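Long-range contact in putative S41 protease (Bacteroides fragilis NCTC 9343, PDB 3K50), which is a putative peptidase of family S41 whose proteolytic activity and substrate are unknown: residues T292-E306 with M316-E328. Residues are numbered along the deposited sequence; the frame is centred on the assembly and turned at random.
Sequences TVYVLTTNATRGAAE and MKVVLIGTKTAGE
Glu306, in the first turn of its helix, grips the loop after strand 317-322 with both carboxylate oxygens. Glu306 OE2 accepts from Thr325 OG1 (2.7 Å) and on its syn side from Gly327 N. Glu306 OE1 takes Glu328 N at 2.9 Å, also on the syn side, and spends its anti lone pair on Gly303 N. Four donors thus fix the buried carboxylate's rotation and probably stabilise its charge. Farther out, Arg302 NH1 forms a salt bridge with Glu328 OE1 (2.8 Å); the acceptor lies in the guanidinium plane, but the donor stands above the carboxylate plane. Ala326 CB lies over one guanidinium face, offset toward its rim.

Backbone bonds pair strands 292-297 and 317-322 in parallel, from Val293 N to Lys317 O through Thr297 N to Ile321 O. Beyond them, Thr297 OG1, set between its own N and carbonyl carbon (chi1 64°), reaches Thr323 O, and Asn299 ND2 reaches Lys324 O (2.7 Å).

Among apolar contacts, the Tyr294 ring lies alongside Val319, CD2 3.4 Å from its CB, while Val295 CB meets Leu320 CD2 at 3.7 Å on the other face.

The strands and helix 304-312 form a beta-alpha-beta unit of the ClpP/crotonase-like core. That helix packs on Val318 and Leu320, helix 388-398 covers Tyr294, Leu296 and Ile321, and strands 226-230 and 368-369 flank the pair.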
loop_
_atom_site.group_PDB
_atom_site.type_symbol
_atom_site.label_atom_id
_atom_site.label_comp_id
_atom_site.label_asym_id
_atom_site.label_seq_id
_atom_site.Cartn_x
_atom_site.Cartn_y
_atom_site.Cartn_z
ATOM N N THR A 292 -4.695 -19.045 -10.736
ATOM C CA THR A 292 -4.047 -18.858 -9.451
ATOM C C THR A 292 -3.262 -17.540 -9.470
ATOM O O THR A 292 -2.718 -17.152 -10.511
ATOM C CB THR A 292 -3.053 -19.999 -9.176
ATOM O OG1 THR A 292 -3.728 -21.244 -9.248
ATOM C CG2 THR A 292 -2.406 -19.864 -7.762
ATOM N N VAL A 293 -3.255 -16.838 -8.344
ATOM C CA VAL A 293 -2.466 -15.614 -8.172
ATOM C C VAL A 293 -1.822 -15.684 -6.756
ATOM O O VAL A 293 -2.434 -16.172 -5.837
ATOM C CB VAL A 293 -3.260 -14.321 -8.426
ATOM C CG1 VAL A 293 -4.479 -14.195 -7.446
ATOM C CG2 VAL A 293 -2.359 -13.129 -8.318
ATOM N N TYR A 294 -0.546 -15.342 -6.655
ATOM C CA TYR A 294 0.192 -15.251 -5.369
ATOM C C TYR A 294 0.256 -13.744 -5.076
ATOM O O TYR A 294 0.675 -12.926 -5.939
ATOM C CB TYR A 294 1.582 -15.888 -5.436
ATOM C CG TYR A 294 1.514 -17.364 -5.773
ATOM C CD1 TYR A 294 1.309 -17.788 -7.075
ATOM C CD2 TYR A 294 1.575 -18.339 -4.772
ATOM C CE1 TYR A 294 1.214 -19.149 -7.386
ATOM C CE2 TYR A 294 1.449 -19.700 -5.081
ATOM C CZ TYR A 294 1.247 -20.087 -6.382
ATOM O OH TYR A 294 1.116 -21.414 -6.721
ATOM N N VAL A 295 -0.210 -13.383 -3.884
ATOM C CA VAL A 295 -0.286 -12.004 -3.420
ATOM C C VAL A 295 0.612 -11.868 -2.187
ATOM O O VAL A 295 0.490 -12.639 -1.223
ATOM C CB VAL A 295 -1.751 -11.576 -3.139
ATOM C CG1 VAL A 295 -1.804 -10.083 -2.641
ATOM C CG2 VAL A 295 -2.609 -11.740 -4.402
ATOM N N LEU A 296 1.605 -10.988 -2.300
ATOM C CA LEU A 296 2.545 -10.701 -1.202
ATOM C C LEU A 296 2.016 -9.573 -0.314
ATOM O O LEU A 296 1.707 -8.472 -0.805
ATOM C CB LEU A 296 3.914 -10.362 -1.785
ATOM C CG LEU A 296 4.474 -11.285 -2.865
ATOM C CD1 LEU A 296 5.908 -10.913 -3.274
ATOM C CD2 LEU A 296 4.423 -12.745 -2.402
ATOM N N THR A 297 1.921 -9.851 0.982
ATOM C CA THR A 297 1.239 -8.965 1.959
ATOM C C THR A 297 2.012 -8.672 3.228
ATOM O O THR A 297 2.912 -9.408 3.564
ATOM C CB THR A 297 -0.144 -9.622 2.401
ATOM O OG1 THR A 297 0.068 -10.862 3.100
ATOM C CG2 THR A 297 -1.018 -9.910 1.204
ATOM N N THR A 298 1.712 -7.531 3.866
ATOM C CA THR A 298 2.185 -7.236 5.207
ATOM C C THR A 298 1.040 -6.535 5.907
ATOM O O THR A 298 -0.053 -6.348 5.326
ATOM C CB THR A 298 3.457 -6.354 5.285
ATOM O OG1 THR A 298 3.172 -5.025 4.819
ATOM C CG2 THR A 298 4.653 -6.996 4.517
ATOM N N ASN A 299 1.269 -6.172 7.164
ATOM C CA ASN A 299 0.317 -5.386 7.919
ATOM C C ASN A 299 0.006 -4.065 7.208
ATOM O O ASN A 299 -1.008 -3.476 7.473
ATOM C CB ASN A 299 0.819 -5.055 9.331
ATOM C CG ASN A 299 1.023 -6.275 10.262
ATOM O OD1 ASN A 299 1.538 -6.051 11.358
ATOM N ND2 ASN A 299 0.650 -7.535 9.865
ATOM N N ALA A 300 0.879 -3.551 6.345
ATOM C CA ALA A 300 0.565 -2.331 5.628
ATOM C C ALA A 300 -0.492 -2.504 4.535
ATOM O O ALA A 300 -1.054 -1.519 4.099
ATOM C CB ALA A 300 1.849 -1.731 4.980
ATOM N N THR A 301 -0.712 -3.726 4.048
ATOM C CA THR A 301 -1.593 -4.026 2.924
ATOM C C THR A 301 -3.000 -3.757 3.373
ATOM O O THR A 301 -3.506 -4.427 4.265
ATOM C CB THR A 301 -1.435 -5.492 2.509
ATOM O OG1 THR A 301 -0.075 -5.719 2.201
ATOM C CG2 THR A 301 -2.289 -5.838 1.290
ATOM N N ARG A 302 -3.662 -2.790 2.743
ATOM C CA ARG A 302 -4.926 -2.296 3.289
ATOM C C ARG A 302 -5.957 -1.886 2.291
ATOM O O ARG A 302 -5.643 -1.403 1.210
ATOM C CB ARG A 302 -4.554 -1.028 4.092
ATOM C CG ARG A 302 -5.689 -0.236 4.738
ATOM C CD ARG A 302 -5.134 0.990 5.422
ATOM N NE ARG A 302 -4.419 0.667 6.639
ATOM C CZ ARG A 302 -4.965 0.565 7.864
ATOM N NH1 ARG A 302 -6.252 0.764 8.086
ATOM N NH2 ARG A 302 -4.201 0.265 8.883
ATOM N N GLY A 303 -7.204 -1.994 2.694
ATOM C CA GLY A 303 -8.294 -1.387 1.932
ATOM C C GLY A 303 -8.595 -1.914 0.562
ATOM O O GLY A 303 -8.999 -3.056 0.388
ATOM N N ALA A 304 -8.412 -1.083 -0.443
ATOM C CA ALA A 304 -8.552 -1.557 -1.808
ATOM C C ALA A 304 -7.686 -2.805 -2.052
ATOM O O ALA A 304 -8.100 -3.718 -2.777
ATOM C CB ALA A 304 -8.208 -0.408 -2.808
ATOM N N ALA A 305 -6.484 -2.856 -1.448
ATOM C CA ALA A 305 -5.561 -3.978 -1.623
ATOM C C ALA A 305 -6.227 -5.258 -1.080
ATOM O O ALA A 305 -6.135 -6.317 -1.659
ATOM C CB ALA A 305 -4.249 -3.701 -0.913
ATOM N N GLU A 306 -6.937 -5.113 0.009
ATOM C CA GLU A 306 -7.648 -6.231 0.655
ATOM C C GLU A 306 -8.905 -6.613 -0.102
ATOM O O GLU A 306 -9.309 -7.785 -0.117
ATOM C CB GLU A 306 -7.968 -5.882 2.082
ATOM C CG GLU A 306 -6.733 -5.746 2.972
ATOM C CD GLU A 306 -7.064 -5.296 4.372
ATOM O OE1 GLU A 306 -7.284 -4.063 4.576
ATOM O OE2 GLU A 306 -7.069 -6.169 5.275
HETATM N N MSE A 316 -10.961 -17.653 -8.117
HETATM C CA MSE A 316 -9.662 -18.186 -8.464
HETATM C C MSE A 316 -8.948 -18.537 -7.149
HETATM O O MSE A 316 -9.454 -18.222 -6.044
HETATM C CB MSE A 316 -8.888 -17.188 -9.379
HETATM C CG MSE A 316 -8.509 -15.905 -8.791
HETATM SE SE MSE A 316 -7.767 -14.571 -10.032
HETATM C CE MSE A 316 -6.094 -15.339 -10.908
ATOM N N LYS A 317 -7.845 -19.284 -7.281
ATOM C CA LYS A 317 -7.002 -19.660 -6.161
ATOM C C LYS A 317 -6.062 -18.495 -5.878
ATOM O O LYS A 317 -5.218 -18.069 -6.744
ATOM C CB LYS A 317 -6.195 -20.949 -6.476
ATOM C CG LYS A 317 -5.321 -21.444 -5.282
ATOM C CD LYS A 317 -4.565 -22.754 -5.665
ATOM C CE LYS A 317 -3.598 -23.281 -4.596
ATOM N NZ LYS A 317 -2.640 -24.263 -5.236
ATOM N N VAL A 318 -6.213 -17.941 -4.692
ATOM C CA VAL A 318 -5.459 -16.780 -4.253
ATOM C C VAL A 318 -4.551 -17.278 -3.114
ATOM O O VAL A 318 -5.050 -17.800 -2.137
ATOM C CB VAL A 318 -6.398 -15.667 -3.736
ATOM C CG1 VAL A 318 -5.588 -14.464 -3.248
ATOM C CG2 VAL A 318 -7.333 -15.229 -4.802
ATOM N N VAL A 319 -3.226 -17.142 -3.242
ATOM C CA VAL A 319 -2.328 -17.626 -2.214
ATOM C C VAL A 319 -1.659 -16.422 -1.636
ATOM O O VAL A 319 -1.052 -15.675 -2.361
ATOM C CB VAL A 319 -1.258 -18.583 -2.826
ATOM C CG1 VAL A 319 -0.159 -18.899 -1.817
ATOM C CG2 VAL A 319 -1.925 -19.896 -3.446
ATOM N N LEU A 320 -1.771 -16.251 -0.329
ATOM C CA LEU A 320 -1.236 -15.133 0.401
ATOM C C LEU A 320 0.052 -15.525 1.097
ATOM O O LEU A 320 0.075 -16.494 1.815
ATOM C CB LEU A 320 -2.241 -14.626 1.425
ATOM C CG LEU A 320 -3.611 -14.188 0.893
ATOM C CD1 LEU A 320 -4.462 -13.692 2.059
ATOM C CD2 LEU A 320 -3.458 -13.139 -0.230
ATOM N N ILE A 321 1.113 -14.750 0.824
ATOM C CA ILE A 321 2.458 -14.970 1.352
ATOM C C ILE A 321 2.949 -13.703 2.011
ATOM O O ILE A 321 2.891 -12.646 1.418
ATOM C CB ILE A 321 3.426 -15.388 0.218
ATOM C CG1 ILE A 321 3.064 -16.775 -0.315
ATOM C CG2 ILE A 321 4.931 -15.447 0.707
ATOM C CD1 ILE A 321 3.781 -17.113 -1.619
ATOM N N GLY A 322 3.373 -13.784 3.276
ATOM C CA GLY A 322 3.861 -12.564 3.984
ATOM C C GLY A 322 3.313 -12.553 5.388
ATOM O O GLY A 322 3.375 -13.564 6.044
ATOM N N THR A 323 2.728 -11.418 5.817
ATOM C CA THR A 323 2.164 -11.287 7.159
ATOM C C THR A 323 0.726 -10.805 7.014
ATOM O O THR A 323 0.327 -10.378 5.947
ATOM C CB THR A 323 3.004 -10.389 8.081
ATOM O OG1 THR A 323 3.231 -9.112 7.487
ATOM C CG2 THR A 323 4.392 -11.064 8.449
ATOM N N LYS A 324 -0.039 -10.859 8.077
ATOM C CA LYS A 324 -1.471 -10.512 8.015
ATOM C C LYS A 324 -1.744 -9.093 7.497
ATOM O O LYS A 324 -0.956 -8.150 7.788
ATOM C CB LYS A 324 -2.061 -10.792 9.419
ATOM C CG LYS A 324 -3.507 -10.574 9.531
ATOM C CD LYS A 324 -4.259 -11.498 10.499
ATOM C CE LYS A 324 -4.441 -11.029 11.923
ATOM N NZ LYS A 324 -5.891 -11.458 12.354
ATOM N N THR A 325 -2.817 -8.925 6.713
ATOM C CA THR A 325 -3.244 -7.621 6.161
ATOM C C THR A 325 -3.863 -6.757 7.265
ATOM O O THR A 325 -4.033 -7.211 8.364
ATOM C CB THR A 325 -4.205 -7.753 4.943
ATOM O OG1 THR A 325 -5.462 -8.338 5.350
ATOM C CG2 THR A 325 -3.542 -8.583 3.867
ATOM N N ALA A 326 -4.186 -5.509 6.940
ATOM C CA ALA A 326 -4.587 -4.498 7.933
ATOM C C ALA A 326 -5.967 -4.692 8.554
ATOM O O ALA A 326 -6.210 -4.279 9.687
ATOM C CB ALA A 326 -4.544 -3.116 7.316
ATOM N N GLY A 327 -6.860 -5.290 7.814
ATOM C CA GLY A 327 -8.244 -5.473 8.322
ATOM C C GLY A 327 -9.225 -4.349 7.967
ATOM O O GLY A 327 -10.295 -4.218 8.578
ATOM N N GLU A 328 -8.899 -3.521 6.983
ATOM C CA GLU A 328 -9.817 -2.431 6.586
ATOM C C GLU A 328 -10.894 -2.979 5.598
ATOM O O GLU A 328 -10.710 -2.954 4.430
ATOM C CB GLU A 328 -9.027 -1.225 6.031
ATOM C CG GLU A 328 -9.857 0.011 5.838
ATOM C CD GLU A 328 -8.977 1.166 5.483
ATOM O OE1 GLU A 328 -8.303 1.664 6.401
ATOM O OE2 GLU A 328 -8.932 1.535 4.286
HETATM O O HOH W 1 0.070 -23.402 -4.814
HETATM O O HOH W 2 4.095 -6.870 8.973
HETATM O O HOH W 3 -11.076 -3.724 1.744
#